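Local coordinates for protein flavin-dependent thymidylate synthase (Thermus thermophilus, PDB 6J61) that probably catalyses the FAD-dependent reductive methylation of dUMP to dTMP, with methylenetetrahydrofolate as methyl donor and NADPH as reductant, at residues A46-I49 / D50-R54; M158-P161 / L162-T166. One frame throughout, in Å; residues are numbered along the deposited sequence.

Interaction 1. Residues A46-I49 / D50-R54; sequences AALI and DYLMR
The backbone amide of Asp50 reaches back one helical turn to Ala46, its N hydrogen-bonded to Ala46 O at 2.7 Å. Three more bonds of the same i to i+4 kind follow in register, from Tyr51 N to Ala47 O, Leu52 N to Leu48 O and Met53 N to Ile49 O, and make this regular alpha-helix, the last turns of helix 42-54. Along one flank Leu48 and Leu52 pack at a slant: CD2 of Leu48 rests against the fork of Leu52, 3.8 Å from its CG and 4.1 Å from its CD2. With its CG anti to the carbonyl carbon (chi1 -64°), Leu52 leans back over the preceding turn, and that same CG sits 3.3 Å from Leu48 O. Were Leu52 replaced by an alanine, CD2 of Leu48 would probably lose its partner and a gap would open toward Ala31 and Phe61. On the other flank the chain of Asp50 runs forward, CG anti to the backbone N (chi1 -175°), and its OD2 forms a salt bridge with Arg54 NE at 3.0 Å. The Arg54 guanidinium also meets Asp50 O edge-on in its own plane. His218 binds the second carboxylate oxygen, OD1, while Arg54 NH1 pairs with Glu258, so the charges link the helix to the C-terminal region. Tyr51 stacks on His55, a residue of the FAD pocket, and its hydroxyl makes a weak hydrogen bond to Tyr95 of a second subunit; its side chain comes to about 5 Å from a bound FAD. Thus helix 42-54 lies with Leu48, Ile49 and Leu52 against helix 24-32, Met53 against helix 209-220 and Arg54 against helix 253-263.

Interaction 2. Residues M158-P161 / L162-T166; sequences MVLP and LNLYT
Leu160, just before a type I beta turn (Pro161 to Leu164) by which the chain enters strand 165-173, packs on Leu164, the last residue of that turn. Each leucine points its CB toward the other segment, and their side chains meet at an angle, Leu160 CD1 touching Leu164 CD2 at 4.2 Å. Leu164 gets there by setting its CG anti to the backbone N (chi1 -176°). Pro161 and Asn163 form the second pair, also skewed to each other. The Asn163 CG lies between its backbone N and carbonyl carbon (chi1 65°), which brings the amide oxygen back to the proline ring; ND2 makes a weak hydrogen bond to Gln136 of helix 132-148. All these side chains are buried, and the turn is part of a subunit interface: Leu162 packs on Leu162 of the third subunit, and Pro161 on Met158 of that subunit. The turn is closed by Leu164 N, which donates to Pro161 O at 3.2 Å from above the carbonyl plane. Asn163 OD1 sits beside two ring carbons, 3.0 Å from Pro161 CG and 3.2 Å from Pro161 CB.

In the fold
From the N terminus, the chain makes strands 6-9 and 13-21 and helix 24-32 before it reaches interaction 1, in the C-terminal turns of helix 42-54. It then adds strands 65-73 and 87-90 and helix 132-148, and interaction 2 bends it from helix 153-156 into strand 165-173, which takes its place between those two strands in the antiparallel sheet. Both contacts are local and close no long loop; they follow in series, neither enclosing nor crossing the other. The centres of interactions 1 and 2 are about 43 Å apart, on opposite sides of the chain's centre. The helix of interaction 1 packs against helices 24-32, 209-220 and 253-263; interaction 2 ties the start of strand 165-173 to a subunit interface.

Interaction 1. Residues A46-I49 / D50-R54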
ATOM      1  N   ALA A  46     -16.622 -16.534 -18.096  1.00 38.03           N
ATOM      2  CA  ALA A  46     -17.418 -16.422 -16.891  1.00 34.54           C
ATOM      3  C   ALA A  46     -16.901 -17.501 -15.943  1.00 34.68           C
ATOM      4  O   ALA A  46     -16.715 -17.264 -14.757  1.00 35.80           O
ATOM      5  CB  ALA A  46     -18.880 -16.658 -17.208  1.00 32.97           C
ATOM      6  N   ALA A  47     -16.649 -18.686 -16.483  1.00 34.95           N
ATOM      7  CA  ALA A  47     -16.149 -19.794 -15.686  1.00 35.59           C
ATOM      8  C   ALA A  47     -14.783 -19.461 -15.074  1.00 36.15           C
ATOM      9  O   ALA A  47     -14.559 -19.715 -13.887  1.00 36.72           O
ATOM     10  CB  ALA A  47     -16.057 -21.062 -16.543  1.00 34.33           C
ATOM     11  N   LEU A  48     -13.878 -18.905 -15.881  1.00 34.73           N
ATOM     12  CA  LEU A  48     -12.550 -18.542 -15.394  1.00 35.53           C
ATOM     13  C   LEU A  48     -12.697 -17.436 -14.354  1.00 36.57           C
ATOM     14  O   LEU A  48     -12.095 -17.482 -13.284  1.00 38.85           O
ATOM     15  CB  LEU A  48     -11.662 -18.020 -16.529  1.00 36.67           C
ATOM     16  CG  LEU A  48     -10.141 -18.283 -16.482  1.00 39.93           C
ATOM     17  CD1 LEU A  48      -9.413 -17.213 -17.299  1.00 36.52           C
ATOM     18  CD2 LEU A  48      -9.628 -18.287 -15.052  1.00 38.91           C
ATOM     19  N   ILE A  49     -13.505 -16.436 -14.663  1.00 34.90           N
ATOM     20  CA  ILE A  49     -13.672 -15.356 -13.725  1.00 35.04           C
ATOM     21  C   ILE A  49     -14.273 -15.865 -12.424  1.00 35.21           C
ATOM     22  O   ILE A  49     -13.887 -15.431 -11.343  1.00 33.75           O
ATOM     23  CB  ILE A  49     -14.530 -14.235 -14.326  1.00 33.74           C
ATOM     24  CG1 ILE A  49     -13.713 -13.500 -15.398  1.00 32.09           C
ATOM     25  CG2 ILE A  49     -14.986 -13.286 -13.229  1.00 32.43           C
ATOM     26  CD1 ILE A  49     -14.469 -12.406 -16.141  1.00 28.92           C
ATOM     27  N   ASP A  50     -15.205 -16.803 -12.526  1.00 37.05           N
ATOM     28  CA  ASP A  50     -15.829 -17.355 -11.334  1.00 36.65           C
ATOM     29  C   ASP A  50     -14.772 -18.060 -10.502  1.00 37.09           C
ATOM     30  O   ASP A  50     -14.731 -17.934  -9.282  1.00 37.72           O
ATOM     31  CB  ASP A  50     -16.900 -18.370 -11.699  1.00 37.44           C
ATOM     32  CG  ASP A  50     -17.641 -18.859 -10.485  1.00 40.91           C
ATOM     33  OD1 ASP A  50     -18.538 -18.124 -10.016  1.00 44.62           O
ATOM     34  OD2 ASP A  50     -17.310 -19.955  -9.977  1.00 41.49           O
ATOM     35  N   TYR A  51     -13.917 -18.806 -11.183  1.00 36.08           N
ATOM     36  CA  TYR A  51     -12.853 -19.550 -10.537  1.00 37.24           C
ATOM     37  C   TYR A  51     -11.880 -18.642  -9.767  1.00 39.33           C
ATOM     38  O   TYR A  51     -11.523 -18.929  -8.616  1.00 39.64           O
ATOM     39  CB  TYR A  51     -12.110 -20.372 -11.602  1.00 36.31           C
ATOM     40  CG  TYR A  51     -10.905 -21.130 -11.097  1.00 38.33           C
ATOM     41  CD1 TYR A  51      -9.703 -20.475 -10.849  1.00 38.66           C
ATOM     42  CD2 TYR A  51     -10.980 -22.496 -10.820  1.00 39.58           C
ATOM     43  CE1 TYR A  51      -8.612 -21.151 -10.334  1.00 39.44           C
ATOM     44  CE2 TYR A  51      -9.889 -23.187 -10.303  1.00 39.82           C
ATOM     45  CZ  TYR A  51      -8.709 -22.501 -10.062  1.00 40.76           C
ATOM     46  OH  TYR A  51      -7.624 -23.155  -9.538  1.00 41.59           O
ATOM     47  N   LEU A  52     -11.456 -17.549 -10.401  1.00 39.19           N
ATOM     48  CA  LEU A  52     -10.511 -16.618  -9.784  1.00 39.37           C
ATOM     49  C   LEU A  52     -11.059 -15.999  -8.499  1.00 39.34           C
ATOM     50  O   LEU A  52     -10.335 -15.813  -7.530  1.00 38.45           O
ATOM     51  CB  LEU A  52     -10.140 -15.510 -10.783  1.00 38.56           C
ATOM     52  CG  LEU A  52      -9.396 -15.932 -12.059  1.00 37.90           C
ATOM     53  CD1 LEU A  52      -9.243 -14.736 -12.983  1.00 37.09           C
ATOM     54  CD2 LEU A  52      -8.043 -16.510 -11.702  1.00 34.17           C
ATOM     55  N   MET A  53     -12.342 -15.672  -8.516  1.00 40.65           N
ATOM     56  CA  MET A  53     -13.016 -15.090  -7.367  1.00 43.19           C
ATOM     57  C   MET A  53     -13.022 -16.116  -6.219  1.00 44.42           C
ATOM     58  O   MET A  53     -12.648 -15.798  -5.096  1.00 44.79           O
ATOM     59  CB  MET A  53     -14.446 -14.712  -7.782  1.00 43.83           C
ATOM     60  CG  MET A  53     -15.360 -14.213  -6.679  1.00 43.14           C
ATOM     61  SD  MET A  53     -14.967 -12.574  -6.126  1.00 46.00           S
ATOM     62  CE  MET A  53     -15.423 -11.626  -7.532  1.00 46.91           C
ATOM     63  N   ARG A  54     -13.434 -17.344  -6.528  1.00 45.58           N
ATOM     64  CA  ARG A  54     -13.504 -18.452  -5.566  1.00 46.64           C
ATOM     65  C   ARG A  54     -12.191 -18.761  -4.866  1.00 46.81           C
ATOM     66  O   ARG A  54     -12.157 -18.948  -3.649  1.00 47.23           O
ATOM     67  CB  ARG A  54     -13.931 -19.750  -6.260  1.00 46.11           C
ATOM     68  CG  ARG A  54     -15.396 -19.910  -6.537  1.00 48.90           C
ATOM     69  CD  ARG A  54     -15.662 -21.313  -7.070  1.00 51.62           C
ATOM     70  NE  ARG A  54     -15.203 -21.497  -8.443  1.00 54.56           N
ATOM     71  CZ  ARG A  54     -14.904 -22.674  -8.984  1.00 55.30           C
ATOM     72  NH1 ARG A  54     -15.004 -23.784  -8.270  1.00 55.77           N
ATOM     73  NH2 ARG A  54     -14.512 -22.746 -10.247  1.00 57.74           N
TER

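Interaction 2. Residues M158-P161 / L162-T166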
ATOM      1  N   MET A 158     -13.043  26.180   9.533  1.00 43.70           N
ATOM      2  CA  MET A 158     -13.098  25.239  10.651  1.00 46.53           C
ATOM      3  C   MET A 158     -14.413  25.271  11.430  1.00 48.68           C
ATOM      4  O   MET A 158     -14.802  24.265  12.037  1.00 49.58           O
ATOM      5  CB  MET A 158     -11.936  25.463  11.626  1.00 47.09           C
ATOM      6  CG  MET A 158     -12.064  26.682  12.528  1.00 46.80           C
ATOM      7  SD  MET A 158     -10.692  26.779  13.696  1.00 48.28           S
ATOM      8  CE  MET A 158      -9.403  27.242  12.612  1.00 46.77           C
ATOM      9  N   VAL A 159     -15.090  26.420  11.420  1.00 48.03           N
ATOM     10  CA  VAL A 159     -16.359  26.567  12.124  1.00 46.76           C
ATOM     11  C   VAL A 159     -17.514  25.858  11.416  1.00 45.37           C
ATOM     12  O   VAL A 159     -18.619  25.795  11.947  1.00 43.79           O
ATOM     13  CB  VAL A 159     -16.743  28.049  12.287  1.00 47.12           C
ATOM     14  CG1 VAL A 159     -15.899  28.684  13.357  1.00 48.01           C
ATOM     15  CG2 VAL A 159     -16.543  28.778  10.974  1.00 48.49           C
ATOM     16  N   LEU A 160     -17.252  25.325  10.223  1.00 43.82           N
ATOM     17  CA  LEU A 160     -18.280  24.626   9.452  1.00 42.65           C
ATOM     18  C   LEU A 160     -18.474  23.177   9.916  1.00 43.75           C
ATOM     19  O   LEU A 160     -17.504  22.455  10.182  1.00 45.35           O
ATOM     20  CB  LEU A 160     -17.924  24.667   7.967  1.00 39.17           C
ATOM     21  CG  LEU A 160     -17.787  26.088   7.407  1.00 37.92           C
ATOM     22  CD1 LEU A 160     -17.207  26.027   6.008  1.00 34.83           C
ATOM     23  CD2 LEU A 160     -19.151  26.793   7.416  1.00 35.32           C
ATOM     24  N   PRO A 161     -19.740  22.734  10.024  1.00 42.78           N
ATOM     25  CA  PRO A 161     -20.094  21.378  10.459  1.00 42.78           C
ATOM     26  C   PRO A 161     -19.670  20.254   9.504  1.00 42.04           C
ATOM     27  O   PRO A 161     -19.378  20.493   8.328  1.00 41.24           O
ATOM     28  CB  PRO A 161     -21.608  21.468  10.629  1.00 41.08           C
ATOM     29  CG  PRO A 161     -21.991  22.420   9.566  1.00 41.03           C
ATOM     30  CD  PRO A 161     -20.953  23.504   9.710  1.00 42.39           C
ATOM     31  N   LEU A 162     -19.657  19.030  10.029  1.00 42.19           N
ATOM     32  CA  LEU A 162     -19.259  17.837   9.278  1.00 41.77           C
ATOM     33  C   LEU A 162     -20.213  17.437   8.154  1.00 41.35           C
ATOM     34  O   LEU A 162     -19.854  16.633   7.295  1.00 41.26           O
ATOM     35  CB  LEU A 162     -19.072  16.653  10.242  1.00 42.52           C
ATOM     36  CG  LEU A 162     -17.946  16.787  11.278  1.00 42.73           C
ATOM     37  CD1 LEU A 162     -17.972  15.646  12.273  1.00 42.50           C
ATOM     38  CD2 LEU A 162     -16.621  16.822  10.555  1.00 43.60           C
ATOM     39  N   ASN A 163     -21.422  17.990   8.148  1.00 40.44           N
ATOM     40  CA  ASN A 163     -22.379  17.653   7.093  1.00 41.35           C
ATOM     41  C   ASN A 163     -22.158  18.496   5.835  1.00 40.41           C
ATOM     42  O   ASN A 163     -22.900  18.386   4.859  1.00 39.37           O
ATOM     43  CB  ASN A 163     -23.812  17.828   7.595  1.00 41.60           C
ATOM     44  CG  ASN A 163     -24.147  19.270   7.910  1.00 44.00           C
ATOM     45  OD1 ASN A 163     -23.267  20.081   8.213  1.00 42.61           O
ATOM     46  ND2 ASN A 163     -25.428  19.593   7.858  1.00 45.90           N
ATOM     47  N   LEU A 164     -21.135  19.343   5.869  1.00 39.85           N
ATOM     48  CA  LEU A 164     -20.802  20.178   4.727  1.00 39.15           C
ATOM     49  C   LEU A 164     -20.485  19.225   3.578  1.00 39.41           C
ATOM     50  O   LEU A 164     -19.862  18.190   3.791  1.00 40.42           O
ATOM     51  CB  LEU A 164     -19.559  21.024   5.034  1.00 38.97           C
ATOM     52  CG  LEU A 164     -19.204  22.002   3.905  1.00 38.92           C
ATOM     53  CD1 LEU A 164     -20.111  23.222   4.037  1.00 36.20           C
ATOM     54  CD2 LEU A 164     -17.746  22.415   3.959  1.00 38.13           C
ATOM     55  N   TYR A 165     -20.920  19.549   2.369  1.00 37.96           N
ATOM     56  CA  TYR A 165     -20.623  18.683   1.242  1.00 37.61           C
ATOM     57  C   TYR A 165     -19.201  18.937   0.773  1.00 39.09           C
ATOM     58  O   TYR A 165     -18.630  19.992   1.050  1.00 42.33           O
ATOM     59  CB  TYR A 165     -21.593  18.948   0.097  1.00 38.21           C
ATOM     60  CG  TYR A 165     -22.796  18.042   0.107  1.00 41.46           C
ATOM     61  CD1 TYR A 165     -22.730  16.764  -0.454  1.00 39.54           C
ATOM     62  CD2 TYR A 165     -23.998  18.444   0.709  1.00 42.40           C
ATOM     63  CE1 TYR A 165     -23.824  15.908  -0.416  1.00 41.25           C
ATOM     64  CE2 TYR A 165     -25.101  17.595   0.756  1.00 43.47           C
ATOM     65  CZ  TYR A 165     -25.004  16.324   0.192  1.00 43.25           C
ATOM     66  OH  TYR A 165     -26.074  15.464   0.252  1.00 43.27           O
ATOM     67  N   THR A 166     -18.631  17.968   0.065  1.00 38.13           N
ATOM     68  CA  THR A 166     -17.277  18.085  -0.463  1.00 36.53           C
ATOM     69  C   THR A 166     -17.168  17.197  -1.697  1.00 35.37           C
ATOM     70  O   THR A 166     -17.931  16.247  -1.848  1.00 34.55           O
ATOM     71  CB  THR A 166     -16.224  17.659   0.587  1.00 38.32           C
ATOM     72  OG1 THR A 166     -14.914  17.730   0.011  1.00 36.75           O
ATOM     73  CG2 THR A 166     -16.486  16.236   1.066  1.00 39.59           C
TER